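Local coordinates for De novo designed switch protein caging a hemagglutinin binder (sCageHA267_1S) (Synthetic construct, PDB 7CBC) that serves as a designed molecular switch, a six-helical cage that holds a hemagglutinin-binding module and was probably made for use in biosensors, at residues Glu91-Ser96 with Leu100-Leu105; Arg187-Gly192 with Glu198-Leu203. All coordinates share one frame; numbering follows the deposited sequence.

Contact 1. Residues Glu91-Ser96 with Leu100-Leu105; sequences EAISGS and LAKLLL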
loop_
_atom_site.group_PDB
_atom_site.type_symbol
_atom_site.label_atom_id
_atom_site.label_comp_id
_atom_site.label_asym_id
_atom_site.label_seq_id
_atom_site.Cartn_x
_atom_site.Cartn_y
_atom_site.Cartn_z
ATOM N N GLU A 91 -14.480 -19.976 12.174
ATOM C CA GLU A 91 -15.491 -20.496 13.091
ATOM C C GLU A 91 -16.605 -21.211 12.336
ATOM O O GLU A 91 -17.168 -22.198 12.828
ATOM C CB GLU A 91 -16.068 -19.358 13.938
ATOM C CG GLU A 91 -16.993 -19.809 15.078
ATOM C CD GLU A 91 -18.481 -19.897 14.695
ATOM O OE1 GLU A 91 -18.822 -19.901 13.489
ATOM O OE2 GLU A 91 -19.320 -19.963 15.622
ATOM N N ALA A 92 -16.966 -20.707 11.158
ATOM C CA ALA A 92 -17.962 -21.401 10.354
ATOM C C ALA A 92 -17.344 -22.534 9.541
ATOM O O ALA A 92 -17.985 -23.576 9.359
ATOM C CB ALA A 92 -18.679 -20.413 9.433
ATOM N N ILE A 93 -16.100 -22.369 9.077
ATOM C CA ILE A 93 -15.497 -23.343 8.165
ATOM C C ILE A 93 -14.933 -24.536 8.934
ATOM O O ILE A 93 -15.214 -25.695 8.600
ATOM C CB ILE A 93 -14.410 -22.679 7.295
ATOM C CG1 ILE A 93 -15.001 -21.814 6.176
ATOM C CG2 ILE A 93 -13.460 -23.719 6.707
ATOM C CD1 ILE A 93 -16.497 -21.720 6.161
ATOM N N SER A 94 -14.136 -24.269 9.977
ATOM C CA SER A 94 -13.393 -25.339 10.645
ATOM C C SER A 94 -14.299 -26.457 11.139
ATOM O O SER A 94 -13.914 -27.631 11.110
ATOM C CB SER A 94 -12.578 -24.773 11.808
ATOM O OG SER A 94 -11.291 -24.389 11.376
ATOM N N GLY A 95 -15.504 -26.120 11.592
ATOM C CA GLY A 95 -16.383 -27.122 12.151
ATOM C C GLY A 95 -17.351 -27.761 11.188
ATOM O O GLY A 95 -18.183 -28.568 11.611
ATOM N N SER A 96 -17.278 -27.432 9.899
ATOM C CA SER A 96 -18.237 -27.938 8.926
ATOM C C SER A 96 -17.771 -29.214 8.240
ATOM O O SER A 96 -18.588 -29.893 7.600
ATOM C CB SER A 96 -18.518 -26.877 7.860
ATOM O OG SER A 96 -17.359 -26.647 7.074
ATOM N N LEU A 100 -13.005 -28.459 0.990
ATOM C CA LEU A 100 -12.805 -27.364 0.046
ATOM C C LEU A 100 -12.863 -26.011 0.751
ATOM O O LEU A 100 -12.033 -25.136 0.493
ATOM C CB LEU A 100 -13.839 -27.447 -1.084
ATOM C CG LEU A 100 -13.780 -28.718 -1.948
ATOM C CD1 LEU A 100 -15.031 -28.871 -2.785
ATOM C CD2 LEU A 100 -12.552 -28.731 -2.843
ATOM N N ALA A 101 -13.835 -25.830 1.648
ATOM C CA ALA A 101 -13.901 -24.613 2.449
ATOM C C ALA A 101 -12.607 -24.392 3.224
ATOM O O ALA A 101 -12.087 -23.274 3.275
ATOM C CB ALA A 101 -15.097 -24.679 3.402
ATOM N N LYS A 102 -12.071 -25.452 3.840
ATOM C CA LYS A 102 -10.846 -25.300 4.621
ATOM C C LYS A 102 -9.653 -24.991 3.722
ATOM O O LYS A 102 -8.754 -24.238 4.109
ATOM C CB LYS A 102 -10.586 -26.564 5.452
ATOM C CG LYS A 102 -11.610 -26.816 6.566
ATOM C CD LYS A 102 -11.480 -28.226 7.181
ATOM C CE LYS A 102 -10.209 -28.373 8.030
ATOM N NZ LYS A 102 -10.181 -29.650 8.821
ATOM N N LEU A 103 -9.628 -25.568 2.520
ATOM C CA LEU A 103 -8.541 -25.314 1.583
ATOM C C LEU A 103 -8.565 -23.874 1.081
ATOM O O LEU A 103 -7.527 -23.192 1.044
ATOM C CB LEU A 103 -8.649 -26.279 0.412
ATOM C CG LEU A 103 -7.492 -26.266 -0.569
ATOM C CD1 LEU A 103 -6.263 -26.795 0.136
ATOM C CD2 LEU A 103 -7.822 -27.121 -1.775
ATOM N N LEU A 104 -9.738 -23.403 0.656
ATOM C CA LEU A 104 -9.849 -22.019 0.219
ATOM C C LEU A 104 -9.433 -21.072 1.336
ATOM O O LEU A 104 -8.626 -20.160 1.119
ATOM C CB LEU A 104 -11.274 -21.740 -0.252
ATOM C CG LEU A 104 -11.599 -22.526 -1.524
ATOM C CD1 LEU A 104 -13.091 -22.543 -1.851
ATOM C CD2 LEU A 104 -10.794 -21.928 -2.663
ATOM N N LEU A 105 -9.917 -21.322 2.558
ATOM C CA LEU A 105 -9.621 -20.434 3.676
ATOM C C LEU A 105 -8.137 -20.426 4.016
ATOM O O LEU A 105 -7.577 -19.368 4.329
ATOM C CB LEU A 105 -10.439 -20.824 4.901
ATOM C CG LEU A 105 -10.247 -19.830 6.050
ATOM C CD1 LEU A 105 -10.905 -18.474 5.717
ATOM C CD2 LEU A 105 -10.764 -20.390 7.375
#
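Ile93, in the last turn of helix 50-93, faces Ala101 near the start of helix 99-142, their CA atoms 6.1 Å apart, and no hydrogen bond joins the two segments. The contact rests on one branched side chain. In Ile93 a chi1 of -76° sets CG1 beside the backbone N and CG2 anti to it, and CG2 reaches the neighbouring backbone, coming within 3.6 Å of Ala101 C. The same methyl lies 3.8 Å from Ala101 CB, with Ile93 CG1 close to that CB as well. It also meets Lys102, whose side chain runs past Ile93 in the opposite direction; only the aliphatic stem touches, Lys102 CG standing 3.6 Å from Ile93 CG2. One turn further on, Leu105 CD2 approaches Ile93 CB at 4.3 Å. Ile93 O accepts two bonds from Ser96, one from the backbone N at 3.0 Å and one from Ser96 OG at 2.8 Å, which ties the departing chain back to the last turn. Leu4 of helix 3-46 packs on both Ile93 and Ala101. The arrangement is that of a helical hairpin, two consecutive helices joined by a short Gly-Ser-rich linker at one end of a designed helical bundle.

Contact 2. Residues Arg187-Gly192 with Glu198-Leu203; sequences RLIEKG and ELAREL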
loop_
_atom_site.group_PDB
_atom_site.type_symbol
_atom_site.label_atom_id
_atom_site.label_comp_id
_atom_site.label_asym_id
_atom_site.label_seq_id
_atom_site.Cartn_x
_atom_site.Cartn_y
_atom_site.Cartn_z
ATOM N N ARG A 187 -4.436 -26.717 -8.661
ATOM C CA ARG A 187 -4.059 -28.079 -9.028
ATOM C C ARG A 187 -4.710 -29.095 -8.109
ATOM O O ARG A 187 -5.172 -30.148 -8.564
ATOM C CB ARG A 187 -2.542 -28.244 -9.003
ATOM C CG ARG A 187 -1.883 -27.749 -10.263
ATOM C CD ARG A 187 -0.380 -27.629 -10.095
ATOM N NE ARG A 187 0.280 -27.397 -11.373
ATOM C CZ ARG A 187 1.554 -27.044 -11.498
ATOM N NH1 ARG A 187 2.303 -26.881 -10.413
ATOM N NH2 ARG A 187 2.073 -26.846 -12.706
ATOM N N LEU A 188 -4.776 -28.789 -6.814
ATOM C CA LEU A 188 -5.437 -29.706 -5.901
ATOM C C LEU A 188 -6.928 -29.821 -6.210
ATOM O O LEU A 188 -7.495 -30.916 -6.162
ATOM C CB LEU A 188 -5.213 -29.278 -4.453
ATOM C CG LEU A 188 -3.811 -29.409 -3.856
ATOM C CD1 LEU A 188 -3.845 -28.967 -2.404
ATOM C CD2 LEU A 188 -3.268 -30.828 -3.965
ATOM N N ILE A 189 -7.576 -28.712 -6.562
ATOM C CA ILE A 189 -9.005 -28.774 -6.852
ATOM C C ILE A 189 -9.265 -29.545 -8.143
ATOM O O ILE A 189 -10.163 -30.394 -8.194
ATOM C CB ILE A 189 -9.600 -27.355 -6.908
ATOM C CG1 ILE A 189 -9.414 -26.641 -5.570
ATOM C CG2 ILE A 189 -11.069 -27.420 -7.194
ATOM C CD1 ILE A 189 -9.851 -25.171 -5.574
ATOM N N GLU A 190 -8.478 -29.279 -9.202
ATOM C CA GLU A 190 -8.804 -29.785 -10.539
ATOM C C GLU A 190 -8.926 -31.298 -10.574
ATOM O O GLU A 190 -9.557 -31.834 -11.489
ATOM C CB GLU A 190 -7.764 -29.381 -11.596
ATOM C CG GLU A 190 -7.169 -27.978 -11.503
ATOM C CD GLU A 190 -8.174 -26.847 -11.769
ATOM O OE1 GLU A 190 -8.111 -26.237 -12.862
ATOM O OE2 GLU A 190 -8.988 -26.560 -10.860
ATOM N N LYS A 191 -8.333 -31.996 -9.608
ATOM C CA LYS A 191 -8.507 -33.436 -9.519
ATOM C C LYS A 191 -9.939 -33.819 -9.172
ATOM O O LYS A 191 -10.319 -34.981 -9.350
ATOM C CB LYS A 191 -7.530 -34.000 -8.493
ATOM C CG LYS A 191 -6.226 -33.221 -8.443
ATOM C CD LYS A 191 -5.112 -34.019 -7.788
ATOM C CE LYS A 191 -4.436 -34.939 -8.771
ATOM N NZ LYS A 191 -3.860 -34.133 -9.888
ATOM N N GLY A 192 -10.744 -32.873 -8.694
ATOM C CA GLY A 192 -12.100 -33.176 -8.286
ATOM C C GLY A 192 -13.123 -33.034 -9.401
ATOM O O GLY A 192 -12.941 -32.279 -10.356
ATOM N N GLU A 198 -16.084 -27.377 -8.804
ATOM C CA GLU A 198 -16.174 -26.265 -9.740
ATOM C C GLU A 198 -16.484 -24.958 -9.017
ATOM O O GLU A 198 -15.956 -23.901 -9.395
ATOM C CB GLU A 198 -17.207 -26.558 -10.824
ATOM C CG GLU A 198 -16.636 -27.327 -12.029
ATOM C CD GLU A 198 -15.523 -26.554 -12.754
ATOM O OE1 GLU A 198 -15.584 -25.302 -12.806
ATOM O OE2 GLU A 198 -14.576 -27.197 -13.268
ATOM N N LEU A 199 -17.308 -25.005 -7.956
ATOM C CA LEU A 199 -17.501 -23.805 -7.142
ATOM C C LEU A 199 -16.181 -23.329 -6.553
ATOM O O LEU A 199 -15.865 -22.134 -6.604
ATOM C CB LEU A 199 -18.512 -24.054 -6.026
ATOM C CG LEU A 199 -18.894 -22.775 -5.262
ATOM C CD1 LEU A 199 -19.302 -21.685 -6.230
ATOM C CD2 LEU A 199 -20.027 -23.022 -4.270
ATOM N N ALA A 200 -15.388 -24.257 -6.010
ATOM C CA ALA A 200 -14.106 -23.896 -5.424
ATOM C C ALA A 200 -13.168 -23.280 -6.458
ATOM O O ALA A 200 -12.474 -22.298 -6.157
ATOM C CB ALA A 200 -13.471 -25.119 -4.764
ATOM N N ARG A 201 -13.122 -23.841 -7.677
ATOM C CA ARG A 201 -12.339 -23.219 -8.745
ATOM C C ARG A 201 -12.826 -21.806 -9.036
ATOM O O ARG A 201 -12.014 -20.894 -9.265
ATOM C CB ARG A 201 -12.396 -24.049 -10.027
ATOM C CG ARG A 201 -11.838 -25.467 -9.942
ATOM C CD ARG A 201 -12.115 -26.272 -11.251
ATOM N NE ARG A 201 -11.749 -27.696 -11.164
ATOM C CZ ARG A 201 -12.617 -28.699 -10.971
ATOM N NH1 ARG A 201 -13.917 -28.463 -10.842
ATOM N NH2 ARG A 201 -12.187 -29.955 -10.907
ATOM N N GLU A 202 -14.150 -21.612 -9.045
ATOM C CA GLU A 202 -14.740 -20.288 -9.236
ATOM C C GLU A 202 -14.329 -19.333 -8.119
ATOM O O GLU A 202 -13.959 -18.180 -8.374
ATOM C CB GLU A 202 -16.269 -20.404 -9.307
ATOM C CG GLU A 202 -16.791 -20.835 -10.691
ATOM C CD GLU A 202 -18.140 -21.551 -10.658
ATOM O OE1 GLU A 202 -18.851 -21.503 -9.620
ATOM O OE2 GLU A 202 -18.485 -22.157 -11.702
ATOM N N LEU A 203 -14.409 -19.790 -6.864
ATOM C CA LEU A 203 -13.996 -18.941 -5.751
ATOM C C LEU A 203 -12.510 -18.639 -5.824
ATOM O O LEU A 203 -12.081 -17.511 -5.555
ATOM C CB LEU A 203 -14.357 -19.618 -4.433
ATOM C CG LEU A 203 -15.863 -19.530 -4.149
ATOM C CD1 LEU A 203 -16.287 -20.629 -3.224
ATOM C CD2 LEU A 203 -16.182 -18.153 -3.537
#
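At the linker between helix 146-190 and helix 195-239, a helical hairpin of the six-helical bundle is closed by a salt-bridge network in which Arg201 reaches across to the end of the preceding helix. Its chain is extended from CG to NE, and the guanidinium meets its polar partners along its edge. Arg201 NH2 donates to Gly192 O at an unusually short 2.5 Å, a length to be taken with caution, with an N-H...O angle of 143°; this oxygen lies almost in the guanidinium plane. A weak bond from the same nitrogen goes to Glu190 O. Arg201 NE faces Glu190 OE2 at 3.0 Å in a salt bridge whose hydrogen bond is weak, bent to 127° at the hydrogen; the carboxylate and guanidinium planes stand 59° apart. The other carboxylate oxygen, Glu190 OE1, pairs with Arg186. Within its own helix Arg201 NH1 is bridged by Glu198 OE2 at 2.8 Å. Ile189 supplies the apolar half: CG2 lies over one guanidinium face, offset toward the rim, and 3.5 Å from Arg201 CG, while CD1 meets Ala200 CB at 3.7 Å. The set of carbonyl and carboxylate partners for NE, NH1 and NH2 probably restricts the rotation of the guanidinium, and the two carboxylates probably stabilise its positive charge while it links the linker backbone to both helices.

Contact 1 and contact 2 follow a similar plan at one end of the bundle: an isoleucine of a finishing helix packs on an alanine of the next, beside a basic residue. A different isoleucine branch comes nearest the alanine, CG2 of Ile93 but CD1 of Ile189. The long side chains differ too, since Lys102 contributes carbon to contact 1 whereas Arg201 makes the polar network of contact 2. Their centres are about 15 Å apart, and Leu103 and Leu104 of helix 99-142 pack against contact 2. Leu104 CD1 lies 4.0 Å from Leu203 CD1, and Leu103 CD2 lies 4.1 Å from Ile189 CG1. Two hairpin ends in series along the chain are thus joined by leucine packing.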